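Local atomic coordinates of uncharacterized ACR, COG1565 superfamily (Burkholderia thailandensis, PDB entry 4F3N), a protein that is of unknown function but binds S-adenosyl-L-homocysteine, has a methyltransferase fold and may symmetrically methylate protein arginines. Residues E268-E273 with Q310-T315. Numbering follows the deposited sequence.
Sequences EGYVTE and QRAQGT
The ring of Tyr270 lies against Ala312, whose CA sits over one ring face, 3.7 Å from the centroid, in a CH-pi contact. CB of Ala312 adds an apolar touch, 3.6 Å from Tyr270 CD1. With CG anti to the backbone N (chi1 -158°) and beside the carbonyl carbon, the Tyr270 ring lies along Arg311 and Ala312, and its OH bonds to His308 O. Beside this CH-pi contact, Val271 N donates to Ala312 O (3.0 Å), from above the carbonyl plane. At the other end, the Glu273 chain bends at chi2 (79°) and brings its carboxylate to Thr315. Thr315 N donates to OE2 at 3.0 Å, on the syn side, and more weakly to OE1. Leu316 N also bonds OE2, and Tyr306 OH bonds OE1, so several donors fix the buried carboxylate. OG1 of Thr315 has a further partner in His340 N. Gly314 CA lies 3.6 Å from Glu273 OE2, and its positive phi (69°) favours glycine. One water joins Gly269 O to Ala312 O, a second Thr272 OG1 to Arg311 O, a third Glu273 OE2 to Gln313 O. The loop makes a type I beta turn, Arg311 to Gly314, packed against Tyr270 and strand 271-274, which pairs antiparallel with strand 223-228 in a five-stranded antiparallel sheet.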
ATOM      1  N   GLU A 268     -23.184  -7.311  16.803  1.00 23.26           N
ATOM      2  CA  GLU A 268     -22.501  -6.803  17.969  1.00 22.83           C
ATOM      3  C   GLU A 268     -21.177  -7.534  18.090  1.00 21.27           C
ATOM      4  O   GLU A 268     -21.128  -8.732  17.895  1.00 21.83           O
ATOM      5  CB  GLU A 268     -23.348  -7.074  19.221  1.00 24.49           C
ATOM      6  CG  GLU A 268     -22.968  -6.225  20.434  1.00 24.86           C
ATOM      7  CD  GLU A 268     -21.777  -6.777  21.207  1.00 26.91           C
ATOM      8  OE1 GLU A 268     -21.544  -8.004  21.164  1.00 28.60           O
ATOM      9  OE2 GLU A 268     -21.062  -5.977  21.855  1.00 27.89           O
ATOM     10  N   GLY A 269     -20.118  -6.790  18.385  1.00 20.31           N
ATOM     11  CA  GLY A 269     -18.770  -7.342  18.595  1.00 18.60           C
ATOM     12  C   GLY A 269     -17.828  -7.219  17.421  1.00 17.16           C
ATOM     13  O   GLY A 269     -16.629  -7.337  17.605  1.00 16.71           O
ATOM     14  N   TYR A 270     -18.381  -6.989  16.236  1.00 16.11           N
ATOM     15  CA  TYR A 270     -17.619  -6.728  15.006  1.00 15.32           C
ATOM     16  C   TYR A 270     -16.628  -5.606  15.211  1.00 13.80           C
ATOM     17  O   TYR A 270     -16.952  -4.563  15.777  1.00 13.00           O
ATOM     18  CB  TYR A 270     -18.600  -6.349  13.909  1.00 15.74           C
ATOM     19  CG  TYR A 270     -18.136  -6.541  12.504  1.00 15.82           C
ATOM     20  CD1 TYR A 270     -18.582  -7.615  11.758  1.00 16.81           C
ATOM     21  CD2 TYR A 270     -17.288  -5.627  11.891  1.00 15.79           C
ATOM     22  CE1 TYR A 270     -18.211  -7.782  10.444  1.00 16.90           C
ATOM     23  CE2 TYR A 270     -16.908  -5.809  10.571  1.00 15.35           C
ATOM     24  CZ  TYR A 270     -17.370  -6.891   9.858  1.00 16.08           C
ATOM     25  OH  TYR A 270     -16.987  -7.104   8.531  1.00 16.41           O
ATOM     26  N   VAL A 271     -15.412  -5.823  14.726  1.00 13.43           N
ATOM     27  CA  VAL A 271     -14.354  -4.832  14.840  1.00 12.83           C
ATOM     28  C   VAL A 271     -13.707  -4.752  13.469  1.00 12.87           C
ATOM     29  O   VAL A 271     -13.466  -5.768  12.853  1.00 12.58           O
ATOM     30  CB  VAL A 271     -13.325  -5.174  15.940  1.00 13.29           C
ATOM     31  CG1 VAL A 271     -12.240  -4.078  16.019  1.00 13.05           C
ATOM     32  CG2 VAL A 271     -14.013  -5.256  17.298  1.00 13.17           C
ATOM     33  N   THR A 272     -13.497  -3.537  12.964  1.00 12.48           N
ATOM     34  CA  THR A 272     -12.959  -3.376  11.621  1.00 12.31           C
ATOM     35  C   THR A 272     -12.257  -2.027  11.489  1.00 12.02           C
ATOM     36  O   THR A 272     -12.157  -1.249  12.454  1.00 11.28           O
ATOM     37  CB  THR A 272     -14.063  -3.573  10.554  1.00 13.01           C
ATOM     38  OG1 THR A 272     -13.448  -3.786   9.278  1.00 12.61           O
ATOM     39  CG2 THR A 272     -15.067  -2.348  10.534  1.00 12.76           C
ATOM     40  N   GLU A 273     -11.758  -1.747  10.295  1.00 11.82           N
ATOM     41  CA  GLU A 273     -10.934  -0.567  10.052  1.00 11.93           C
ATOM     42  C   GLU A 273     -11.655   0.367   9.135  1.00 11.78           C
ATOM     43  O   GLU A 273     -12.380  -0.087   8.236  1.00 12.85           O
ATOM     44  CB  GLU A 273      -9.631  -0.946   9.333  1.00 11.57           C
ATOM     45  CG  GLU A 273      -8.760  -1.944  10.033  1.00 11.96           C
ATOM     46  CD  GLU A 273      -9.255  -3.362   9.860  1.00 13.06           C
ATOM     47  OE1 GLU A 273      -9.837  -3.655   8.786  1.00 13.28           O
ATOM     48  OE2 GLU A 273      -9.080  -4.180  10.789  1.00 13.89           O
ATOM     49  N   GLN A 310     -19.053 -12.073   8.082  1.00 24.94           N
ATOM     50  CA  GLN A 310     -18.095 -13.007   8.686  1.00 25.58           C
ATOM     51  C   GLN A 310     -16.674 -12.460   8.922  1.00 25.01           C
ATOM     52  O   GLN A 310     -15.882 -13.136   9.573  1.00 26.46           O
ATOM     53  CB  GLN A 310     -18.002 -14.291   7.848  1.00 28.06           C
ATOM     54  N   ARG A 311     -16.330 -11.277   8.409  1.00 22.31           N
ATOM     55  CA  ARG A 311     -15.000 -10.690   8.659  1.00 20.65           C
ATOM     56  C   ARG A 311     -15.003  -9.813   9.920  1.00 20.06           C
ATOM     57  O   ARG A 311     -14.565  -8.651   9.934  1.00 19.46           O
ATOM     58  CB  ARG A 311     -14.528  -9.876   7.455  1.00 20.14           C
ATOM     59  CG  ARG A 311     -13.040  -9.966   7.272  1.00 20.31           C
ATOM     60  CD  ARG A 311     -12.552  -9.051   6.180  1.00 20.31           C
ATOM     61  NE  ARG A 311     -13.075  -9.465   4.891  1.00 19.76           N
ATOM     62  CZ  ARG A 311     -12.627 -10.494   4.174  1.00 20.70           C
ATOM     63  NH1 ARG A 311     -11.609 -11.241   4.570  1.00 20.80           N
ATOM     64  NH2 ARG A 311     -13.201 -10.756   3.028  1.00 22.35           N
ATOM     65  N   ALA A 312     -15.458 -10.411  11.006  1.00 19.65           N
ATOM     66  CA  ALA A 312     -15.737  -9.662  12.226  1.00 19.67           C
ATOM     67  C   ALA A 312     -14.528  -9.293  13.095  1.00 19.51           C
ATOM     68  O   ALA A 312     -14.702  -8.692  14.128  1.00 17.69           O
ATOM     69  CB  ALA A 312     -16.789 -10.396  13.057  1.00 20.08           C
ATOM     70  N   GLN A 313     -13.312  -9.627  12.683  1.00 20.82           N
ATOM     71  CA  GLN A 313     -12.141  -9.081  13.350  1.00 21.67           C
ATOM     72  C   GLN A 313     -11.354  -8.183  12.392  1.00 20.06           C
ATOM     73  O   GLN A 313     -10.249  -7.773  12.690  1.00 20.83           O
ATOM     74  CB  GLN A 313     -11.268 -10.201  13.916  1.00 25.23           C
ATOM     75  CG  GLN A 313     -11.940 -11.005  15.047  1.00 29.24           C
ATOM     76  CD  GLN A 313     -11.233 -12.321  15.361  1.00 34.56           C
ATOM     77  OE1 GLN A 313     -10.005 -12.386  15.395  1.00 41.89           O
ATOM     78  NE2 GLN A 313     -12.013 -13.378  15.602  1.00 38.36           N
ATOM     79  N   GLY A 314     -11.951  -7.847  11.256  1.00 17.93           N
ATOM     80  CA  GLY A 314     -11.329  -6.943  10.297  1.00 16.73           C
ATOM     81  C   GLY A 314     -10.125  -7.580   9.632  1.00 15.71           C
ATOM     82  O   GLY A 314     -10.052  -8.822   9.495  1.00 15.01           O
ATOM     83  N   THR A 315      -9.169  -6.732   9.249  1.00 15.15           N
ATOM     84  CA  THR A 315      -7.991  -7.170   8.507  1.00 14.56           C
ATOM     85  C   THR A 315      -6.656  -6.740   9.101  1.00 15.22           C
ATOM     86  O   THR A 315      -5.611  -7.079   8.539  1.00 15.73           O
ATOM     87  CB  THR A 315      -8.034  -6.680   7.058  1.00 14.34           C
ATOM     88  OG1 THR A 315      -7.790  -5.242   7.004  1.00 13.31           O
ATOM     89  CG2 THR A 315      -9.374  -7.061   6.426  1.00 13.94           C
TER
HETATM   90  O   HOH W   1     -14.686  -8.929  16.662  1.00 23.42           O
HETATM   91  O   HOH W   2     -13.939  -6.170   8.180  1.00 15.41           O
HETATM   92  O   HOH W   3      -9.271  -5.056  13.341  1.00 28.24           O